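Local coordinates for L-lactate dehydrogenase (Trichomonas vaginalis, PDB 4UUL), which probably catalyses NAD-dependent interconversion of 2-oxo and 2-hydroxy acids, pyruvate and L-lactate or oxaloacetate and L-malate, on a scaffold of the malate dehydrogenase family, at residues K147-Q159 and P261-E273. The protein carries 1 engineered substitution. Numbering follows the deposited sequence.
Sequences KPENFSSLSMLDQ and PGEVLSMGIPVPE
Val264 O receives a hydrogen bond from Gln159 NE2 (3.1 Å, in the carbonyl plane), while OE1 of the same amide accepts twice from Ser266: from OG at 2.7 Å, in the amide's carbonyl plane, and from the backbone N, tilted 32° from it. Three bonds thus fix the rotation of the amide, which an extended side chain, CG anti to the backbone N (chi1 178°), brings across to strand 265-270. Leu265 crosses Met156 at a slant, CD2 lying 3.9 Å from SD. A water donates a hydrogen bond to Ser266 O and accepts one from Ser155 N; Ser155 OG is hydrogen-bonded to Ser286 OG. Gly268 then forms an antiparallel hydrogen-bonded pair with Ser153, Ser153 N donating to Gly268 O (2.8 Å) and Gly268 N to Ser153 O (3.0 Å). Strand 151-153 is the last strand of the parallel Rossmann sheet, so this single bridge ties the NAD-binding domain to strand 265-270 of the catalytic domain's antiparallel sheet, just before the chain passes through Leu154, an NADH-contacting residue. Ser153 OG lies 3.3 Å from the bare CA of Gly268. Pro270 sets its CB 3.8 Å from Pro148 CB and its CD against Phe151 O, with Met140 of helix 132-141 touching both prolines.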
ATOM      1  N   LYS B 147      -5.973  29.237  -8.651  1.00 20.57           N
ATOM      2  CA  LYS B 147      -7.376  29.405  -9.011  1.00 20.15           C
ATOM      3  C   LYS B 147      -8.197  28.303  -8.365  1.00 19.21           C
ATOM      4  O   LYS B 147      -7.652  27.306  -7.862  1.00 18.22           O
ATOM      5  CB  LYS B 147      -7.543  29.348 -10.528  1.00 23.38           C
ATOM      6  CG  LYS B 147      -6.733  30.408 -11.238  1.00 30.91           C
ATOM      7  CD  LYS B 147      -7.285  31.801 -11.031  1.00 41.96           C
ATOM      8  CE  LYS B 147      -6.572  32.830 -11.946  1.00 50.66           C
ATOM      9  NZ  LYS B 147      -5.073  32.884 -11.746  1.00 56.33           N
ATOM     10  N   PRO B 148      -9.517  28.475  -8.333  1.00 19.14           N
ATOM     11  CA  PRO B 148     -10.338  27.403  -7.748  1.00 20.26           C
ATOM     12  C   PRO B 148     -10.115  26.013  -8.343  1.00 19.03           C
ATOM     13  O   PRO B 148     -10.175  25.012  -7.619  1.00 19.68           O
ATOM     14  CB  PRO B 148     -11.774  27.931  -7.945  1.00 21.95           C
ATOM     15  CG  PRO B 148     -11.611  29.443  -7.947  1.00 23.58           C
ATOM     16  CD  PRO B 148     -10.299  29.684  -8.689  1.00 21.16           C
ATOM     17  N   GLU B 149      -9.819  25.942  -9.631  1.00 19.19           N
ATOM     18  CA  GLU B 149      -9.580  24.683 -10.306  0.57 21.41           C
ATOM     19  C   GLU B 149      -8.369  23.916  -9.758  1.00 17.72           C
ATOM     20  O   GLU B 149      -8.198  22.735 -10.034  1.00 19.12           O
ATOM     21  CB  GLU B 149      -9.406  24.980 -11.802  0.57 28.01           C
ATOM     22  CG  GLU B 149     -10.683  25.455 -12.530  0.57 32.27           C
ATOM     23  CD  GLU B 149     -11.247  26.824 -12.065  0.57 31.83           C
ATOM     24  OE1 GLU B 149     -10.468  27.793 -11.827  0.57 22.99           O
ATOM     25  OE2 GLU B 149     -12.497  26.891 -11.936  0.57 34.71           O
ATOM     26  N   ASN B 150      -7.510  24.597  -9.008  1.00 16.06           N
ATOM     27  CA  ASN B 150      -6.355  23.946  -8.427  1.00 16.67           C
ATOM     28  C   ASN B 150      -6.627  23.171  -7.130  1.00 14.90           C
ATOM     29  O   ASN B 150      -5.710  22.518  -6.636  1.00 15.24           O
ATOM     30  CB  ASN B 150      -5.238  24.958  -8.140  1.00 17.15           C
ATOM     31  CG  ASN B 150      -4.681  25.640  -9.399  1.00 18.31           C
ATOM     32  OD1 ASN B 150      -5.026  26.776  -9.689  1.00 19.53           O
ATOM     33  ND2 ASN B 150      -3.831  24.946 -10.131  1.00 21.10           N
ATOM     34  N   PHE B 151      -7.848  23.249  -6.602  1.00 14.35           N
ATOM     35  CA  PHE B 151      -8.127  22.744  -5.244  1.00 14.02           C
ATOM     36  C   PHE B 151      -9.316  21.829  -5.178  1.00 13.71           C
ATOM     37  O   PHE B 151     -10.357  22.088  -5.772  1.00 15.28           O
ATOM     38  CB  PHE B 151      -8.427  23.931  -4.301  1.00 14.93           C
ATOM     39  CG  PHE B 151      -7.221  24.800  -4.051  1.00 15.33           C
ATOM     40  CD1 PHE B 151      -6.333  24.506  -3.037  1.00 15.66           C
ATOM     41  CD2 PHE B 151      -6.955  25.888  -4.854  1.00 16.93           C
ATOM     42  CE1 PHE B 151      -5.199  25.271  -2.834  1.00 16.28           C
ATOM     43  CE2 PHE B 151      -5.798  26.681  -4.665  1.00 17.50           C
ATOM     44  CZ  PHE B 151      -4.935  26.367  -3.645  1.00 17.45           C
ATOM     45  N   SER B 152      -9.195  20.794  -4.353  1.00 12.52           N
ATOM     46  CA  SER B 152     -10.334  19.963  -4.004  1.00 12.56           C
ATOM     47  C   SER B 152     -10.069  19.300  -2.650  1.00 11.91           C
ATOM     48  O   SER B 152      -8.934  19.317  -2.188  1.00 12.73           O
ATOM     49  CB  SER B 152     -10.655  18.947  -5.100  1.00 13.64           C
ATOM     50  OG  SER B 152      -9.631  18.010  -5.253  1.00 14.08           O
ATOM     51  N   SER B 153     -11.115  18.715  -2.084  1.00 12.00           N
ATOM     52  CA  SER B 153     -11.020  18.015  -0.829  1.00 12.13           C
ATOM     53  C   SER B 153     -11.621  16.627  -0.942  1.00 10.91           C
ATOM     54  O   SER B 153     -12.401  16.322  -1.841  1.00 11.74           O
ATOM     55  CB  SER B 153     -11.671  18.791   0.309  1.00 12.68           C
ATOM     56  OG  SER B 153     -13.081  18.927   0.183  1.00 13.67           O
ATOM     57  N   LEU B 154     -11.149  15.716  -0.083  1.00 11.43           N
ATOM     58  CA  LEU B 154     -11.441  14.305  -0.188  1.00 11.61           C
ATOM     59  C   LEU B 154     -12.724  13.885   0.524  1.00 12.62           C
ATOM     60  O   LEU B 154     -12.737  13.830   1.746  1.00 15.44           O
ATOM     61  CB  LEU B 154     -10.255  13.501   0.395  1.00 12.08           C
ATOM     62  CG  LEU B 154     -10.349  12.005   0.194  1.00 12.55           C
ATOM     63  CD1 LEU B 154     -10.305  11.638  -1.269  1.00 12.74           C
ATOM     64  CD2 LEU B 154      -9.256  11.288   0.915  1.00 15.43           C
ATOM     65  N   SER B 155     -13.716  13.459  -0.230  1.00 11.72           N
ATOM     66  CA  SER B 155     -14.940  12.865   0.317  1.00 12.59           C
ATOM     67  C   SER B 155     -15.104  11.400  -0.149  1.00 12.88           C
ATOM     68  O   SER B 155     -16.024  10.735   0.313  1.00 13.66           O
ATOM     69  CB  SER B 155     -16.156  13.743   0.016  1.00 17.03           C
ATOM     70  OG  SER B 155     -16.228  13.956  -1.331  1.00 18.06           O
ATOM     71  N   MET B 156     -14.130  10.868  -0.899  1.00 12.41           N
ATOM     72  CA  MET B 156     -14.314   9.491  -1.396  1.00 13.53           C
ATOM     73  C   MET B 156     -14.214   8.382  -0.342  1.00 12.45           C
ATOM     74  O   MET B 156     -14.734   7.305  -0.568  1.00 14.15           O
ATOM     75  CB  MET B 156     -13.340   9.166  -2.543  1.00 14.04           C
ATOM     76  CG  MET B 156     -13.886   9.602  -3.893  1.00 14.47           C
ATOM     77  SD  MET B 156     -15.416   8.826  -4.397  1.00 13.79           S
ATOM     78  CE  MET B 156     -14.905   7.108  -4.332  1.00 15.44           C
ATOM     79  N   LEU B 157     -13.552   8.621   0.788  1.00 12.08           N
ATOM     80  CA  LEU B 157     -13.570   7.626   1.835  1.00 12.65           C
ATOM     81  C   LEU B 157     -14.993   7.383   2.301  1.00 12.13           C
ATOM     82  O   LEU B 157     -15.408   6.223   2.490  1.00 12.77           O
ATOM     83  CB  LEU B 157     -12.686   8.006   3.013  1.00 13.81           C
ATOM     84  CG  LEU B 157     -12.644   7.085   4.219  1.00 13.38           C
ATOM     85  CD1 LEU B 157     -12.276   5.638   3.829  1.00 16.31           C
ATOM     86  CD2 LEU B 157     -11.738   7.627   5.274  1.00 16.81           C
ATOM     87  N   ASP B 158     -15.731   8.456   2.526  1.00 12.09           N
ATOM     88  CA  ASP B 158     -17.103   8.306   2.967  1.00 13.00           C
ATOM     89  C   ASP B 158     -17.996   7.674   1.903  1.00 12.20           C
ATOM     90  O   ASP B 158     -18.862   6.841   2.211  1.00 13.52           O
ATOM     91  CB  ASP B 158     -17.654   9.661   3.360  1.00 15.03           C
ATOM     92  CG  ASP B 158     -16.713  10.380   4.254  1.00 19.60           C
ATOM     93  OD1 ASP B 158     -15.723  11.043   3.761  1.00 22.02           O
ATOM     94  OD2 ASP B 158     -16.994  10.283   5.461  1.00 20.15           O
ATOM     95  N   GLN B 159     -17.753   8.025   0.643  1.00 11.62           N
ATOM     96  CA  GLN B 159     -18.487   7.383  -0.427  1.00 11.42           C
ATOM     97  C   GLN B 159     -18.221   5.877  -0.458  1.00 12.14           C
ATOM     98  O   GLN B 159     -19.145   5.079  -0.577  1.00 12.39           O
ATOM     99  CB  GLN B 159     -18.167   8.013  -1.796  1.00 12.27           C
ATOM    100  CG  GLN B 159     -18.892   7.294  -2.901  1.00 13.34           C
ATOM    101  CD  GLN B 159     -18.781   7.956  -4.255  1.00 12.58           C
ATOM    102  OE1 GLN B 159     -19.086   9.142  -4.364  1.00 13.97           O
ATOM    103  NE2 GLN B 159     -18.485   7.207  -5.291  1.00 14.09           N
ATOM    104  N   PRO B 261     -17.008   5.885 -17.856  1.00 28.96           N
ATOM    105  CA  PRO B 261     -18.414   6.125 -18.213  1.00 29.41           C
ATOM    106  C   PRO B 261     -19.339   5.694 -17.074  1.00 28.25           C
ATOM    107  O   PRO B 261     -19.212   4.602 -16.530  1.00 29.50           O
ATOM    108  CB  PRO B 261     -18.626   5.264 -19.459  1.00 32.55           C
ATOM    109  CG  PRO B 261     -17.244   5.134 -20.049  1.00 33.76           C
ATOM    110  CD  PRO B 261     -16.339   5.043 -18.865  1.00 30.13           C
ATOM    111  N   GLY B 262     -20.233   6.591 -16.684  1.00 28.81           N
ATOM    112  CA  GLY B 262     -21.208   6.273 -15.665  1.00 28.90           C
ATOM    113  C   GLY B 262     -20.686   6.490 -14.254  1.00 24.62           C
ATOM    114  O   GLY B 262     -21.457   6.490 -13.283  1.00 24.59           O
ATOM    115  N   GLU B 263     -19.375   6.708 -14.107  1.00 23.16           N
ATOM    116  CA  GLU B 263     -18.797   6.872 -12.789  1.00 20.58           C
ATOM    117  C   GLU B 263     -19.102   8.243 -12.173  1.00 18.34           C
ATOM    118  O   GLU B 263     -18.994   9.258 -12.843  1.00 19.82           O
ATOM    119  CB  GLU B 263     -17.295   6.685 -12.863  1.00 19.97           C
ATOM    120  CG  GLU B 263     -16.595   6.647 -11.514  1.00 19.51           C
ATOM    121  CD  GLU B 263     -15.119   6.284 -11.628  1.00 20.27           C
ATOM    122  OE1 GLU B 263     -14.464   6.700 -12.619  1.00 21.19           O
ATOM    123  OE2 GLU B 263     -14.651   5.519 -10.763  1.00 22.95           O
ATOM    124  N   VAL B 264     -19.521   8.222 -10.916  1.00 16.70           N
ATOM    125  CA  VAL B 264     -19.867   9.407 -10.171  1.00 16.43           C
ATOM    126  C   VAL B 264     -19.066   9.379  -8.879  1.00 15.05           C
ATOM    127  O   VAL B 264     -19.265   8.487  -8.023  1.00 15.31           O
ATOM    128  CB  VAL B 264     -21.375   9.477  -9.868  1.00 17.59           C
ATOM    129  CG1 VAL B 264     -21.686  10.686  -9.005  1.00 17.66           C
ATOM    130  CG2 VAL B 264     -22.152   9.571 -11.193  1.00 18.95           C
ATOM    131  N   LEU B 265     -18.126  10.330  -8.753  1.00 14.91           N
ATOM    132  CA  LEU B 265     -17.285  10.414  -7.563  1.00 13.47           C
ATOM    133  C   LEU B 265     -17.603  11.667  -6.757  1.00 13.26           C
ATOM    134  O   LEU B 265     -17.578  12.783  -7.295  1.00 14.55           O
ATOM    135  CB  LEU B 265     -15.810  10.479  -7.944  1.00 14.99           C
ATOM    136  CG  LEU B 265     -15.256   9.273  -8.742  1.00 15.96           C
ATOM    137  CD1 LEU B 265     -13.776   9.403  -8.920  1.00 18.38           C
ATOM    138  CD2 LEU B 265     -15.630   7.939  -8.140  1.00 16.89           C
ATOM    139  N   SER B 266     -17.896  11.480  -5.490  1.00 12.07           N
ATOM    140  CA  SER B 266     -18.090  12.623  -4.608  1.00 12.11           C
ATOM    141  C   SER B 266     -16.722  13.276  -4.412  1.00 12.23           C
ATOM    142  O   SER B 266     -15.742  12.594  -4.129  1.00 12.89           O
ATOM    143  CB  SER B 266     -18.624  12.133  -3.271  1.00 12.75           C
ATOM    144  OG  SER B 266     -19.892  11.479  -3.399  1.00 13.96           O
ATOM    145  N   MET B 267     -16.693  14.587  -4.615  1.00 11.95           N
ATOM    146  CA  MET B 267     -15.498  15.362  -4.453  1.00 11.81           C
ATOM    147  C   MET B 267     -15.847  16.738  -3.857  1.00 11.58           C
ATOM    148  O   MET B 267     -16.806  17.370  -4.298  1.00 12.31           O
ATOM    149  CB  MET B 267     -14.822  15.600  -5.815  1.00 12.84           C
ATOM    150  CG  MET B 267     -14.367  14.345  -6.504  1.00 13.87           C
ATOM    151  SD  MET B 267     -13.657  14.698  -8.143  1.00 20.73           S
ATOM    152  CE  MET B 267     -12.530  13.396  -8.309  1.00 21.54           C
ATOM    153  N   GLY B 268     -15.050  17.210  -2.889  1.00 12.38           N
ATOM    154  CA  GLY B 268     -15.192  18.566  -2.393  1.00 11.93           C
ATOM    155  C   GLY B 268     -14.550  19.502  -3.371  1.00 12.02           C
ATOM    156  O   GLY B 268     -13.362  19.380  -3.652  1.00 13.07           O
ATOM    157  N   ILE B 269     -15.320  20.468  -3.864  1.00 12.52           N
ATOM    158  CA  ILE B 269     -14.780  21.447  -4.806  1.00 13.40           C
ATOM    159  C   ILE B 269     -15.267  22.820  -4.416  1.00 13.44           C
ATOM    160  O   ILE B 269     -16.336  22.968  -3.830  1.00 13.35           O
ATOM    161  CB  ILE B 269     -15.126  21.141  -6.275  1.00 13.82           C
ATOM    162  CG1 ILE B 269     -16.638  20.957  -6.437  1.00 15.68           C
ATOM    163  CG2 ILE B 269     -14.386  19.927  -6.767  1.00 15.81           C
ATOM    164  CD1 ILE B 269     -17.096  20.995  -7.891  1.00 17.02           C
ATOM    165  N   PRO B 270     -14.469  23.843  -4.743  1.00 14.04           N
ATOM    166  CA  PRO B 270     -15.016  25.207  -4.663  1.00 14.82           C
ATOM    167  C   PRO B 270     -16.345  25.236  -5.392  1.00 14.72           C
ATOM    168  O   PRO B 270     -16.440  24.789  -6.524  1.00 16.04           O
ATOM    169  CB  PRO B 270     -13.955  26.033  -5.421  1.00 16.32           C
ATOM    170  CG  PRO B 270     -12.684  25.244  -5.210  1.00 16.70           C
ATOM    171  CD  PRO B 270     -13.145  23.810  -5.362  1.00 16.01           C
ATOM    172  N   VAL B 271     -17.370  25.784  -4.766  1.00 14.37           N
ATOM    173  CA  VAL B 271     -18.697  25.699  -5.357  1.00 14.72           C
ATOM    174  C   VAL B 271     -18.726  26.427  -6.680  1.00 16.68           C
ATOM    175  O   VAL B 271     -18.423  27.607  -6.719  1.00 17.82           O
ATOM    176  CB  VAL B 271     -19.777  26.307  -4.413  1.00 14.97           C
ATOM    177  CG1 VAL B 271     -21.090  26.477  -5.110  1.00 17.27           C
ATOM    178  CG2 VAL B 271     -19.940  25.454  -3.152  1.00 15.00           C
ATOM    179  N   PRO B 272     -19.142  25.757  -7.778  1.00 17.06           N
ATOM    180  CA  PRO B 272     -19.266  26.458  -9.065  1.00 19.24           C
ATOM    181  C   PRO B 272     -20.473  27.385  -9.079  1.00 19.83           C
ATOM    182  O   PRO B 272     -21.540  27.014  -8.683  1.00 21.76           O
ATOM    183  CB  PRO B 272     -19.468  25.330 -10.109  1.00 21.83           C
ATOM    184  CG  PRO B 272     -19.067  24.065  -9.425  1.00 20.92           C
ATOM    185  CD  PRO B 272     -19.339  24.308  -7.937  1.00 17.91           C
ATOM    186  N   GLU B 273     -20.302  28.593  -9.577  1.00 20.84           N
ATOM    187  CA  GLU B 273     -21.414  29.530  -9.696  1.00 26.86           C
ATOM    188  C   GLU B 273     -22.578  28.921 -10.458  1.00 32.68           C
ATOM    189  O   GLU B 273     -23.757  29.148 -10.112  1.00 40.03           O
ATOM    190  CB  GLU B 273     -20.983  30.843 -10.362  1.00 33.71           C
ATOM    191  CG  GLU B 273     -22.088  31.944 -10.346  1.00 44.34           C
ATOM    192  CD  GLU B 273     -21.592  33.284 -10.863  1.00 54.89           C
ATOM    193  OE1 GLU B 273     -20.358  33.459 -10.979  1.00 58.20           O
ATOM    194  OE2 GLU B 273     -22.439  34.164 -11.152  1.00 58.84           O
TER
HETATM  195  O   HOH W   1     -13.298  12.806  -2.927  1.00 12.67           O